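Local coordinates for metallo-beta-lactamase family protein (Staphylococcus aureus, PDB 3R2U) that is a metallo-beta-lactamase superfamily member that binds an iron ion and is probably a hydrolase, with a rhodanese-like domain toward its C-terminal end, at residues 196-207 against 246-256. Residues are numbered along the deposited sequence; the frame is centred on the assembly and turned at random. Where two conformers were deposited one is given.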
ATOM      1  N   ALA A 196     -19.261 -33.914  25.507  1.00 33.21           N
ATOM      2  CA  ALA A 196     -18.976 -33.264  26.779  1.00 32.05           C
ATOM      3  C   ALA A 196     -18.151 -34.198  27.691  1.00 31.27           C
ATOM      4  O   ALA A 196     -17.183 -33.767  28.324  1.00 29.83           O
ATOM      5  CB  ALA A 196     -20.274 -32.854  27.459  1.00 32.44           C
ATOM      6  N   LYS A 197     -18.520 -35.471  27.747  1.00 32.16           N
ATOM      7  CA  LYS A 197     -17.768 -36.438  28.555  1.00 33.48           C
ATOM      8  C   LYS A 197     -16.336 -36.574  28.082  1.00 31.88           C
ATOM      9  O   LYS A 197     -15.429 -36.634  28.900  1.00 31.50           O
ATOM     10  CB  LYS A 197     -18.442 -37.793  28.575  1.00 35.96           C
ATOM     11  CG  LYS A 197     -19.669 -37.834  29.452  1.00 43.46           C
ATOM     12  CD  LYS A 197     -20.350 -39.198  29.378  1.00 51.50           C
ATOM     13  CE  LYS A 197     -21.499 -39.325  30.382  1.00 58.67           C
ATOM     14  NZ  LYS A 197     -22.615 -38.366  30.122  1.00 61.29           N
ATOM     15  N   GLN A 198     -16.134 -36.624  26.763  1.00 30.68           N
ATOM     16  CA  GLN A 198     -14.787 -36.672  26.193  1.00 30.32           C
ATOM     17  C   GLN A 198     -13.984 -35.429  26.621  1.00 27.94           C
ATOM     18  O   GLN A 198     -12.813 -35.530  27.007  1.00 25.58           O
ATOM     19  CB  GLN A 198     -14.834 -36.781  24.660  1.00 30.65           C
ATOM     20  CG  GLN A 198     -15.290 -38.166  24.129  1.00 35.27           C
ATOM     21  CD  GLN A 198     -15.209 -38.273  22.600  1.00 40.93           C
ATOM     22  OE1 GLN A 198     -15.640 -37.378  21.865  1.00 45.83           O
ATOM     23  NE2 GLN A 198     -14.659 -39.371  22.126  1.00 44.14           N
ATOM     24  N   MET A 199     -14.636 -34.270  26.571  1.00 27.01           N
ATOM     25  CA  MET A 199     -14.016 -33.014  26.963  1.00 26.38           C
ATOM     26  C   MET A 199     -13.586 -33.032  28.421  1.00 26.05           C
ATOM     27  O   MET A 199     -12.486 -32.596  28.747  1.00 25.30           O
ATOM     28  CB  MET A 199     -14.974 -31.847  26.730  1.00 27.21           C
ATOM     29  CG  MET A 199     -14.389 -30.494  27.114  1.00 28.16           C
ATOM     30  SD  MET A 199     -12.882 -30.089  26.219  1.00 31.09           S
ATOM     31  CE  MET A 199     -13.583 -29.364  24.735  1.00 29.21           C
ATOM     32  N   PHE A 200     -14.453 -33.521  29.298  1.00 27.31           N
ATOM     33  CA  PHE A 200     -14.134 -33.614  30.722  1.00 28.29           C
ATOM     34  C   PHE A 200     -12.897 -34.494  30.928  1.00 28.40           C
ATOM     35  O   PHE A 200     -12.009 -34.142  31.678  1.00 28.44           O
ATOM     36  CB  PHE A 200     -15.331 -34.161  31.477  1.00 30.17           C
ATOM     37  CG  PHE A 200     -15.118 -34.321  32.962  1.00 31.18           C
ATOM     38  CD1 PHE A 200     -15.133 -33.220  33.803  1.00 30.98           C
ATOM     39  CD2 PHE A 200     -14.975 -35.584  33.520  1.00 33.19           C
ATOM     40  CE1 PHE A 200     -14.979 -33.368  35.178  1.00 34.34           C
ATOM     41  CE2 PHE A 200     -14.808 -35.744  34.913  1.00 36.80           C
ATOM     42  CZ  PHE A 200     -14.818 -34.640  35.732  1.00 34.82           C
ATOM     43  N   LYS A 201     -12.839 -35.628  30.237  1.00 30.17           N
ATOM     44  CA  LYS A 201     -11.682 -36.514  30.330  1.00 30.40           C
ATOM     45  C   LYS A 201     -10.448 -35.877  29.711  1.00 28.28           C
ATOM     46  O   LYS A 201      -9.349 -36.083  30.200  1.00 27.11           O
ATOM     47  CB  LYS A 201     -11.938 -37.868  29.660  1.00 31.37           C
ATOM     48  CG  LYS A 201     -13.011 -38.723  30.317  1.00 39.66           C
ATOM     49  CD  LYS A 201     -13.052 -40.131  29.673  1.00 47.93           C
ATOM     50  CE  LYS A 201     -14.106 -41.054  30.288  1.00 52.59           C
ATOM     51  NZ  LYS A 201     -13.754 -41.452  31.692  1.00 59.32           N
ATOM     52  N   SER A 202     -10.609 -35.125  28.621  1.00 27.41           N
ATOM     53  CA  SER A 202      -9.447 -34.473  28.004  1.00 25.75           C
ATOM     54  C   SER A 202      -8.877 -33.425  28.940  1.00 25.22           C
ATOM     55  O   SER A 202      -7.659 -33.291  29.062  1.00 25.61           O
ATOM     56  CB  SER A 202      -9.794 -33.868  26.652  1.00 24.96           C
ATOM     57  OG  SER A 202     -10.156 -34.880  25.726  1.00 23.28           O
ATOM     58  N   ILE A 203      -9.752 -32.682  29.616  1.00 25.36           N
ATOM     59  CA  ILE A 203      -9.302 -31.676  30.564  1.00 24.57           C
ATOM     60  C   ILE A 203      -8.542 -32.359  31.712  1.00 26.22           C
ATOM     61  O   ILE A 203      -7.463 -31.901  32.114  1.00 26.61           O
ATOM     62  CB  ILE A 203     -10.481 -30.810  31.112  1.00 24.64           C
ATOM     63  CG1 ILE A 203     -11.040 -29.888  30.038  1.00 24.33           C
ATOM     64  CG2 ILE A 203     -10.021 -29.955  32.287  1.00 24.15           C
ATOM     65  CD1 ILE A 203     -10.044 -28.767  29.566  1.00 25.47           C
ATOM     66  N   GLU A 204      -9.111 -33.458  32.202  0.50 27.81           N
ATOM     67  CA  GLU A 204      -8.531 -34.260  33.276  0.50 29.96           C
ATOM     68  C   GLU A 204      -7.097 -34.664  32.937  0.50 30.20           C
ATOM     69  O   GLU A 204      -6.192 -34.478  33.737  0.50 31.16           O
ATOM     70  CB  GLU A 204      -9.400 -35.517  33.509  0.50 31.38           C
ATOM     71  CG  GLU A 204      -8.976 -36.402  34.686  0.50 32.69           C
ATOM     72  CD  GLU A 204      -9.915 -37.593  34.912  0.50 35.85           C
ATOM     73  OE1 GLU A 204     -10.028 -38.041  36.072  0.50 38.75           O
ATOM     74  OE2 GLU A 204     -10.552 -38.076  33.947  0.50 34.28           O
ATOM     75  N   SER A 205      -6.902 -35.203  31.739  1.00 30.92           N
ATOM     76  CA  SER A 205      -5.581 -35.653  31.286  1.00 32.39           C
ATOM     77  C   SER A 205      -4.578 -34.480  31.138  1.00 30.24           C
ATOM     78  O   SER A 205      -3.432 -34.584  31.548  1.00 33.01           O
ATOM     79  CB  SER A 205      -5.687 -36.446  29.977  1.00 32.23           C
ATOM     80  OG  SER A 205      -6.109 -35.607  28.912  1.00 39.21           O
ATOM     81  N   ILE A 206      -5.027 -33.333  30.662  1.00 28.91           N
ATOM     82  CA  ILE A 206      -4.106 -32.215  30.440  1.00 27.24           C
ATOM     83  C   ILE A 206      -3.549 -31.596  31.746  1.00 27.65           C
ATOM     84  O   ILE A 206      -2.487 -30.972  31.744  1.00 24.80           O
ATOM     85  CB  ILE A 206      -4.764 -31.119  29.559  1.00 27.75           C
ATOM     86  CG1 ILE A 206      -3.765 -30.651  28.533  1.00 28.30           C
ATOM     87  CG2 ILE A 206      -5.390 -29.999  30.406  1.00 25.26           C
ATOM     88  CD1 ILE A 206      -3.354 -31.771  27.579  1.00 27.39           C
ATOM     89  N   LYS A 207      -4.242 -31.826  32.859  1.00 28.36           N
ATOM     90  CA  LYS A 207      -3.850 -31.267  34.141  1.00 28.40           C
ATOM     91  C   LYS A 207      -2.477 -31.713  34.659  1.00 28.96           C
ATOM     92  O   LYS A 207      -1.846 -30.987  35.439  1.00 28.64           O
ATOM     93  CB  LYS A 207      -4.903 -31.582  35.208  1.00 29.58           C
ATOM     94  CG  LYS A 207      -6.209 -30.831  35.026  1.00 30.61           C
ATOM     95  CD  LYS A 207      -7.209 -31.182  36.129  1.00 34.49           C
ATOM     96  CE  LYS A 207      -8.537 -30.496  35.915  1.00 35.88           C
ATOM     97  NZ  LYS A 207      -9.561 -30.885  36.923  1.00 37.08           N
ATOM     98  N   ALA A 246     -13.528 -24.450  33.557  1.00 26.03           N
ATOM     99  CA  ALA A 246     -13.414 -25.840  33.141  1.00 25.54           C
ATOM    100  C   ALA A 246     -12.420 -26.624  33.981  1.00 26.53           C
ATOM    101  O   ALA A 246     -12.567 -27.811  34.148  1.00 26.00           O
ATOM    102  CB  ALA A 246     -13.027 -25.902  31.672  1.00 24.35           C
ATOM    103  N   PHE A 247     -11.394 -25.951  34.491  1.00 28.10           N
ATOM    104  CA  PHE A 247     -10.372 -26.602  35.309  1.00 28.47           C
ATOM    105  C   PHE A 247     -10.711 -26.772  36.784  1.00 30.55           C
ATOM    106  O   PHE A 247     -10.023 -27.518  37.477  1.00 30.87           O
ATOM    107  CB  PHE A 247      -9.041 -25.858  35.164  1.00 27.91           C
ATOM    108  CG  PHE A 247      -8.411 -26.052  33.836  1.00 25.53           C
ATOM    109  CD1 PHE A 247      -7.483 -27.047  33.644  1.00 27.02           C
ATOM    110  CD2 PHE A 247      -8.782 -25.270  32.756  1.00 27.37           C
ATOM    111  CE1 PHE A 247      -6.914 -27.247  32.388  1.00 26.68           C
ATOM    112  CE2 PHE A 247      -8.219 -25.462  31.506  1.00 25.91           C
ATOM    113  CZ  PHE A 247      -7.278 -26.454  31.329  1.00 25.32           C
ATOM    114  N   SER A 248     -11.764 -26.103  37.258  1.00 31.48           N
ATOM    115  CA  SER A 248     -12.171 -26.183  38.663  1.00 34.10           C
ATOM    116  C   SER A 248     -13.424 -27.006  38.884  1.00 35.01           C
ATOM    117  O   SER A 248     -13.723 -27.357  40.019  1.00 35.17           O
ATOM    118  CB  SER A 248     -12.438 -24.781  39.223  1.00 34.74           C
ATOM    119  OG  SER A 248     -11.276 -24.005  39.162  1.00 37.86           O
ATOM    120  N   GLU A 249     -14.177 -27.279  37.820  1.00 34.94           N
ATOM    121  CA  GLU A 249     -15.394 -28.064  37.956  1.00 36.40           C
ATOM    122  C   GLU A 249     -15.020 -29.533  37.883  1.00 37.25           C
ATOM    123  O   GLU A 249     -14.709 -30.049  36.805  1.00 37.23           O
ATOM    124  CB  GLU A 249     -16.407 -27.719  36.867  1.00 35.91           C
ATOM    125  CG  GLU A 249     -17.699 -28.499  37.015  1.00 38.42           C
ATOM    126  CD  GLU A 249     -18.279 -28.318  38.404  1.00 42.40           C
ATOM    127  OE1 GLU A 249     -18.419 -29.317  39.142  1.00 42.96           O
ATOM    128  OE2 GLU A 249     -18.502 -27.158  38.783  1.00 44.99           O
ATOM    129  N   ASN A 250     -15.042 -30.209  39.023  1.00 38.08           N
ATOM    130  CA  ASN A 250     -14.668 -31.620  39.051  1.00 39.61           C
ATOM    131  C   ASN A 250     -15.854 -32.593  39.124  1.00 40.60           C
ATOM    132  O   ASN A 250     -15.665 -33.807  39.179  1.00 42.39           O
ATOM    133  CB  ASN A 250     -13.621 -31.852  40.149  1.00 39.66           C
ATOM    134  CG  ASN A 250     -12.311 -31.125  39.850  1.00 42.98           C
ATOM    135  OD1 ASN A 250     -11.883 -31.042  38.690  1.00 43.91           O
ATOM    136  ND2 ASN A 250     -11.668 -30.601  40.889  1.00 44.71           N
ATOM    137  N   ASN A 251     -17.075 -32.057  39.105  1.00 40.25           N
ATOM    138  CA  ASN A 251     -18.277 -32.884  39.071  1.00 40.93           C
ATOM    139  C   ASN A 251     -18.653 -33.031  37.587  1.00 40.55           C
ATOM    140  O   ASN A 251     -19.019 -32.058  36.937  1.00 38.94           O
ATOM    141  CB  ASN A 251     -19.403 -32.228  39.869  1.00 41.44           C
ATOM    142  CG  ASN A 251     -20.694 -33.030  39.846  1.00 42.98           C
ATOM    143  OD1 ASN A 251     -21.153 -33.485  38.796  1.00 41.73           O
ATOM    144  ND2 ASN A 251     -21.313 -33.167  41.009  1.00 45.06           N
ATOM    145  N   GLU A 252     -18.557 -34.249  37.066  1.00 41.05           N
ATOM    146  CA  GLU A 252     -18.812 -34.508  35.652  1.00 41.19           C
ATOM    147  C   GLU A 252     -20.173 -34.031  35.159  1.00 40.45           C
ATOM    148  O   GLU A 252     -20.269 -33.428  34.093  1.00 37.99           O
ATOM    149  CB  GLU A 252     -18.618 -35.994  35.330  1.00 41.63           C
ATOM    150  CG  GLU A 252     -18.716 -36.317  33.824  1.00 47.00           C
ATOM    151  CD  GLU A 252     -18.485 -37.791  33.519  1.00 53.03           C
ATOM    152  OE1 GLU A 252     -17.527 -38.374  34.062  1.00 60.13           O
ATOM    153  OE2 GLU A 252     -19.252 -38.368  32.730  1.00 61.53           O
ATOM    154  N   ALA A 253     -21.216 -34.299  35.934  1.00 40.86           N
ATOM    155  CA  ALA A 253     -22.580 -33.924  35.558  1.00 41.96           C
ATOM    156  C   ALA A 253     -22.745 -32.411  35.437  1.00 41.56           C
ATOM    157  O   ALA A 253     -23.376 -31.922  34.493  1.00 41.24           O
ATOM    158  CB  ALA A 253     -23.598 -34.495  36.571  1.00 43.67           C
ATOM    159  N   THR A 254     -22.190 -31.681  36.408  1.00 40.33           N
ATOM    160  CA  THR A 254     -22.271 -30.220  36.437  1.00 39.24           C
ATOM    161  C   THR A 254     -21.473 -29.637  35.268  1.00 37.23           C
ATOM    162  O   THR A 254     -21.880 -28.651  34.659  1.00 37.46           O
ATOM    163  CB  THR A 254     -21.714 -29.669  37.755  1.00 38.95           C
ATOM    164  OG1 THR A 254     -22.448 -30.226  38.844  1.00 40.46           O
ATOM    165  CG2 THR A 254     -21.806 -28.137  37.812  1.00 38.31           C
ATOM    166  N   PHE A 255     -20.333 -30.260  34.984  1.00 35.61           N
ATOM    167  CA  PHE A 255     -19.457 -29.861  33.896  1.00 33.91           C
ATOM    168  C   PHE A 255     -20.192 -29.986  32.573  1.00 34.99           C
ATOM    169  O   PHE A 255     -20.242 -29.033  31.792  1.00 33.30           O
ATOM    170  CB  PHE A 255     -18.221 -30.762  33.898  1.00 33.90           C
ATOM    171  CG  PHE A 255     -17.221 -30.429  32.843  1.00 31.18           C
ATOM    172  CD1 PHE A 255     -17.319 -30.989  31.578  1.00 31.51           C
ATOM    173  CD2 PHE A 255     -16.151 -29.589  33.125  1.00 32.50           C
ATOM    174  CE1 PHE A 255     -16.373 -30.690  30.594  1.00 31.55           C
ATOM    175  CE2 PHE A 255     -15.202 -29.289  32.145  1.00 31.70           C
ATOM    176  CZ  PHE A 255     -15.321 -29.846  30.879  1.00 30.46           C
ATOM    177  N   ILE A 256     -20.763 -31.168  32.338  1.00 35.23           N
ATOM    178  CA  ILE A 256     -21.503 -31.440  31.123  1.00 37.22           C
ATOM    179  C   ILE A 256     -22.618 -30.425  30.943  1.00 39.08           C
ATOM    180  O   ILE A 256     -22.737 -29.816  29.877  1.00 37.17           O
ATOM    181  CB  ILE A 256     -22.129 -32.847  31.140  1.00 38.92           C
ATOM    182  CG1 ILE A 256     -21.041 -33.910  31.031  1.00 37.67           C
ATOM    183  CG2 ILE A 256     -23.138 -33.008  29.984  1.00 38.41           C
ATOM    184  CD1 ILE A 256     -21.563 -35.314  31.305  1.00 39.72           C
TER
HETATM  185  O   HOH W   1     -12.242 -30.077  35.416  1.00 20.48           O
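Aromatic packing with a water-bridged polar end joins helix 191-206 of the metallo-beta-lactamase fold to the turn and helix start at 246-256. Phe255 is the knob, seated among Ala196, Met199, Phe200 and Ile203, and Phe200 presents its edge to one face of that ring, centroids 5.2 Å apart and planes at 63°, an edge-to-face pair. Phe200 CG lies opposite the backbone N (chi1 179°), which sends the ring across to the start of helix 252-260. There Glu252 CA sits over one of its faces, 4.0 Å from the centroid, a CH-pi contact, while Glu249 O meets its rim in plane. Farther along, Ile203 CG2 lies over a face of Phe247 and Ile206 CG2 touches the rim at CE1, 3.7 Å away. The extended Lys207 chain brings NZ to water 1, which accepts from it at 3.2 Å and lies within hydrogen-bonding distance of Ala246 O (2.6 Å) and Glu249 O (2.8 Å), linking the lysine to the turn; NZ adds a weak bond to Phe247 O. Asn251 caps the second helix, its OD1 accepting from Thr254 N at 3.2 Å. Around this junction, Phe170 packs on Met199 and Ile203, the next turn of helix 252-260 brings Leu259 against Ala196 and Met199, and helix 237-243 covers Phe247 through Leu237 and Lys241.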